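Local coordinates for uncharacterized protein (Bacteroides ovatus, PDB 3P02) that is of unknown function but joins a probably E-set-like DUF4973 domain to a BT_3044-like C-terminal domain dominated by one large antiparallel sheet, at residues A[69-73]-A[74-78]; A[186-189]-A[190-194]. All coordinates share one frame; numbering follows the deposited sequence. Where two conformers were deposited one is given.

Contact 1 (A[69-73]-A[74-78])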
loop_
_atom_site.group_PDB
_atom_site.type_symbol
_atom_site.label_atom_id
_atom_site.label_comp_id
_atom_site.label_asym_id
_atom_site.label_seq_id
_atom_site.Cartn_x
_atom_site.Cartn_y
_atom_site.Cartn_z
ATOM N N LEU A 69 -15.446 -3.851 10.711
ATOM C CA LEU A 69 -14.082 -4.350 10.555
ATOM C C LEU A 69 -13.097 -3.447 11.322
ATOM O O LEU A 69 -12.250 -3.942 12.069
ATOM C CB LEU A 69 -13.706 -4.405 9.057
ATOM C CG LEU A 69 -12.262 -4.802 8.723
ATOM C CD1 LEU A 69 -12.040 -6.300 8.922
ATOM C CD2 LEU A 69 -11.904 -4.384 7.297
ATOM N N ASN A 70 -13.223 -2.122 11.161
ATOM C CA ASN A 70 -12.318 -1.179 11.838
ATOM C C ASN A 70 -12.357 -1.339 13.349
ATOM O O ASN A 70 -11.298 -1.421 13.973
ATOM C CB ASN A 70 -12.684 0.255 11.470
ATOM C CG ASN A 70 -12.130 0.647 10.131
ATOM O OD1 ASN A 70 -11.085 0.159 9.714
ATOM N ND2 ASN A 70 -12.814 1.552 9.440
ATOM N N PHE A 71 -13.546 -1.398 13.936
ATOM C CA PHE A 71 -13.604 -1.508 15.393
ATOM C C PHE A 71 -13.091 -2.871 15.854
ATOM O O PHE A 71 -12.356 -2.954 16.853
ATOM C CB PHE A 71 -15.015 -1.231 15.930
ATOM C CG PHE A 71 -14.959 -1.124 17.435
ATOM C CD1 PHE A 71 -14.421 0.003 18.046
ATOM C CD2 PHE A 71 -15.372 -2.183 18.240
ATOM C CE1 PHE A 71 -14.289 0.073 19.431
ATOM C CE2 PHE A 71 -15.249 -2.113 19.626
ATOM C CZ PHE A 71 -14.695 -0.987 20.212
ATOM N N GLU A 72 -13.520 -3.939 15.172
ATOM C CA GLU A 72 -13.132 -5.288 15.561
ATOM C C GLU A 72 -11.611 -5.494 15.437
ATOM O O GLU A 72 -11.039 -6.207 16.255
ATOM C CB GLU A 72 -13.921 -6.343 14.763
ATOM C CG GLU A 72 -15.404 -6.288 15.121
ATOM C CD GLU A 72 -16.278 -7.355 14.482
ATOM O OE1 GLU A 72 -15.768 -8.104 13.617
ATOM O OE2 GLU A 72 -17.495 -7.370 14.773
ATOM N N LYS A 73 -10.963 -4.889 14.433
ATOM C CA LYS A 73 -9.518 -5.059 14.257
ATOM C C LYS A 73 -8.703 -4.059 15.051
ATOM O O LYS A 73 -7.617 -4.406 15.521
ATOM C CB LYS A 73 -9.116 -4.956 12.770
ATOM C CG LYS A 73 -9.579 -6.131 11.909
ATOM C CD LYS A 73 -8.720 -7.389 12.100
ATOM C CE LYS A 73 -9.351 -8.605 11.459
ATOM N NZ LYS A 73 -8.648 -9.859 11.839
ATOM N N PHE A 74 -9.186 -2.817 15.185
ATOM C CA PHE A 74 -8.357 -1.780 15.818
ATOM C C PHE A 74 -8.884 -1.147 17.082
ATOM O O PHE A 74 -8.179 -0.309 17.658
ATOM C CB PHE A 74 -8.142 -0.646 14.781
ATOM C CG PHE A 74 -7.629 -1.121 13.441
ATOM C CD1 PHE A 74 -6.377 -1.720 13.330
ATOM C CD2 PHE A 74 -8.390 -0.948 12.279
ATOM C CE1 PHE A 74 -5.894 -2.152 12.095
ATOM C CE2 PHE A 74 -7.917 -1.398 11.043
ATOM C CZ PHE A 74 -6.662 -1.986 10.952
ATOM N N GLY A 75 -10.080 -1.522 17.520
ATOM C CA GLY A 75 -10.665 -0.901 18.705
ATOM C C GLY A 75 -10.844 0.601 18.546
ATOM O O GLY A 75 -11.083 1.092 17.435
ATOM N N ASN A 76 -10.639 1.359 19.634
ATOM C CA ASN A 76 -10.823 2.815 19.621
ATOM C C ASN A 76 -9.584 3.561 19.165
ATOM O O ASN A 76 -9.082 4.450 19.863
ATOM C CB ASN A 76 -11.277 3.306 21.000
ATOM C CG ASN A 76 -12.501 4.161 20.860
ATOM O OD1 ASN A 76 -12.420 5.353 20.537
ATOM N ND2 ASN A 76 -13.668 3.534 20.969
ATOM N N ARG A 77 -9.094 3.212 17.959
ATOM C CA ARG A 77 -7.920 3.859 17.379
ATOM C C ARG A 77 -8.231 4.277 15.950
ATOM O O ARG A 77 -7.773 3.652 14.983
ATOM C CB ARG A 77 -6.693 2.960 17.475
ATOM C CG ARG A 77 -6.115 3.046 18.881
ATOM C CD ARG A 77 -5.010 2.079 19.075
ATOM N NE ARG A 77 -3.771 2.548 18.467
ATOM C CZ ARG A 77 -2.715 1.768 18.305
ATOM N NH1 ARG A 77 -2.745 0.505 18.723
ATOM N NH2 ARG A 77 -1.623 2.234 17.711
ATOM N N PRO A 78 -9.073 5.364 15.814
ATOM C CA PRO A 78 -9.498 5.818 14.469
ATOM C C PRO A 78 -8.372 6.155 13.515
ATOM O O PRO A 78 -8.580 6.097 12.298
ATOM C CB PRO A 78 -10.358 7.072 14.754
ATOM C CG PRO A 78 -9.991 7.487 16.139
ATOM C CD PRO A 78 -9.715 6.200 16.860
#
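Asn70 and Phe71 each give a backbone carbonyl to the residue four positions on, and these two bonds close the last turn of the helix. Phe74 N donates to Asn70 O at 2.8 Å. Gly75 N donates to Phe71 O at 2.8 Å. Gly75 is the first residue to leave the helix, and its positive phi (60°) comes easily to a residue without a side chain. With CG anti to the backbone N (chi1 -170°), Phe71 lays one ring face over Gly75 CA, a CH-pi contact of 4.2 Å to the centroid. Asn76 ND2 comes to the edge of that ring, 3.8 Å from Phe71 CE1. Phe74 carries the buried side, where Lys73 CB sits 4.0 Å from its ring centroid, almost straight above the face, and Asn70 OD1 meets the ring edge in plane, 3.8 Å from Phe74 CE2. That oxygen is satisfied by Phe82 N, while Lys73 NZ bonds Gly21 O and Glu72 pairs with Arg141. The arrangement is the C-terminal end of helix 65-74: Phe74 turns inward against Trp22 and Leu80, Tyr81 OH bonds Gly75 O, and the loop beyond leads to strand 83-84.

Contact 2 (A[186-189]-A[190-194])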
loop_
_atom_site.group_PDB
_atom_site.type_symbol
_atom_site.label_atom_id
_atom_site.label_comp_id
_atom_site.label_asym_id
_atom_site.label_seq_id
_atom_site.Cartn_x
_atom_site.Cartn_y
_atom_site.Cartn_z
ATOM N N ASN A 186 6.186 5.515 0.534
ATOM C CA ASN A 186 4.813 5.574 0.021
ATOM C C ASN A 186 4.809 6.270 -1.320
ATOM O O ASN A 186 5.691 7.075 -1.588
ATOM C CB ASN A 186 3.954 6.298 1.024
ATOM C CG ASN A 186 4.136 5.721 2.407
ATOM O OD1 ASN A 186 3.803 4.567 2.650
ATOM N ND2 ASN A 186 4.856 6.429 3.274
ATOM N N VAL A 187 3.824 5.973 -2.157
ATOM C CA VAL A 187 3.781 6.470 -3.525
ATOM C C VAL A 187 3.017 7.777 -3.717
ATOM O O VAL A 187 1.886 7.904 -3.257
ATOM C CB VAL A 187 3.156 5.341 -4.420
ATOM C CG1 VAL A 187 2.911 5.833 -5.857
ATOM C CG2 VAL A 187 4.031 4.085 -4.424
ATOM N N VAL A 188 3.599 8.706 -4.518
ATOM C CA VAL A 188 2.915 9.918 -4.957
ATOM C C VAL A 188 2.711 9.789 -6.493
ATOM O O VAL A 188 1.592 9.921 -6.993
ATOM C CB VAL A 188 3.684 11.210 -4.566
ATOM C CG1 VAL A 188 2.869 12.455 -4.914
ATOM C CG2 VAL A 188 4.039 11.210 -3.059
ATOM N N THR A 189 3.819 9.585 -7.237
ATOM C CA THR A 189 3.778 9.397 -8.696
ATOM C C THR A 189 4.676 8.205 -9.044
ATOM O O THR A 189 5.071 7.453 -8.142
ATOM C CB THR A 189 4.234 10.682 -9.433
ATOM O OG1 THR A 189 5.628 10.882 -9.180
ATOM C CG2 THR A 189 3.441 11.932 -9.051
ATOM N N ASP A 190 5.068 8.062 -10.318
ATOM C CA ASP A 190 5.989 6.977 -10.645
ATOM C C ASP A 190 7.429 7.281 -10.146
ATOM O O ASP A 190 8.216 6.346 -10.027
ATOM C CB ASP A 190 6.002 6.679 -12.159
ATOM C CG ASP A 190 6.439 7.828 -13.067
ATOM O OD1 ASP A 190 6.469 8.980 -12.600
ATOM O OD2 ASP A 190 6.611 7.590 -14.277
ATOM N N SER A 191 7.768 8.563 -9.850
ATOM C CA SER A 191 9.135 8.927 -9.446
ATOM C C SER A 191 9.206 9.616 -8.078
ATOM O O SER A 191 10.308 9.765 -7.540
ATOM C CB SER A 191 9.782 9.836 -10.494
ATOM O OG SER A 191 9.175 11.117 -10.572
ATOM N N ILE A 192 8.053 10.053 -7.529
ATOM C CA ILE A 192 8.020 10.755 -6.240
ATOM C C ILE A 192 7.395 9.823 -5.200
ATOM O O ILE A 192 6.350 9.195 -5.453
ATOM C CB ILE A 192 7.237 12.108 -6.313
ATOM C CG1 ILE A 192 7.881 13.081 -7.353
ATOM C CG2 ILE A 192 7.123 12.781 -4.898
ATOM C CD1 ILE A 192 6.968 14.305 -7.645
ATOM N N VAL A 193 8.066 9.725 -4.050
ATOM C CA VAL A 193 7.607 8.959 -2.901
ATOM C C VAL A 193 7.671 9.856 -1.672
ATOM O O VAL A 193 8.171 10.971 -1.741
ATOM C CB VAL A 193 8.482 7.671 -2.673
ATOM C CG1 VAL A 193 8.440 6.709 -3.873
ATOM C CG2 VAL A 193 9.923 8.032 -2.306
ATOM N N PHE A 194 7.204 9.347 -0.543
ATOM C CA PHE A 194 7.456 10.028 0.722
ATOM C C PHE A 194 7.640 8.997 1.806
ATOM O O PHE A 194 7.133 7.880 1.701
ATOM C CB PHE A 194 6.352 11.008 1.127
ATOM C CG PHE A 194 5.006 10.386 1.383
ATOM C CD1 PHE A 194 4.676 9.886 2.648
ATOM C CD2 PHE A 194 4.048 10.327 0.372
ATOM C CE1 PHE A 194 3.401 9.346 2.892
ATOM C CE2 PHE A 194 2.789 9.757 0.609
ATOM C CZ PHE A 194 2.471 9.281 1.868
#
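Asn186 places its CB against one face of the Phe194 ring, 3.6 Å from the ring centroid in a CH-pi contact shifted from the centre toward the rim. The Phe194 side chain takes the position between its own backbone N and carbonyl carbon (chi1 63°), which swings the ring across to the partner strand. Val188 CG2 meets the ring edge in plane, 3.5 Å from Phe194 CD2, while Val188 CB also touches Ile192 CG2 at 3.8 Å; branched aliphatic residues suit this apolar patch. An alanine in place of Phe194 would remove the ring and would probably leave Asn186 CB and Val188 CG2 without their shared partner, opening a gap above the strand pair.

Behind these side chains stands the backbone ladder of a beta hairpin. Asn186 and Phe194 form an antiparallel hydrogen-bonded pair, Asn186 N to Phe194 O at 2.8 Å and Phe194 N to Asn186 O at 2.9 Å. The side-chain amide of Asn186 adds a weak bond from ND2 to that same Phe194 oxygen. Val187 and Val193 make the non-hydrogen-bonded pair, on the sheet face away from the Phe194 ring. Nearer the turn, Ile192 O accepts from both Val188 N and Thr189 N, which arrive from the same face of its carbonyl plane.

Thr189 orders the bend itself: its OG1 takes Ser191 N at 3.2 Å, an ST turn, and Ile192 N at 3.0 Å. Farther out, Asn155 ND2 bonds Thr189 O, and Asp118 OD2 receives Val187 N. By accepting two turn amides that the ladder does not use, the Thr189 hydroxyl probably fixes the reversal, while the cation-pi contact of Lys211 with Phe194 is likely to tie the hairpin to strand 211-220.

Overall arrangement
Contacts 1 and 2 hold different elements, the first in the DUF4973 region and the second in the BT_3044-like region; they lie on opposite sides of the chain's centre, with centres about 28 Å apart, and do not touch. Contact 1 (69-78) finishes a short helix in a largely beta protein: most of its touching residues are exposed, and Phe74 is its main apolar link to the interior. Contact 2 (186-194) joins two neighbouring strands of the large antiparallel sheet; none of its touching residues is fully exposed. Both redirect the chain and set a phenylalanine ring against a CH group. Contact 1 pairs helical backbone bonds with a residue suited to positive phi; contact 2 combines a backbone ladder with a side-chain hydroxyl, consistent with its tighter reversal.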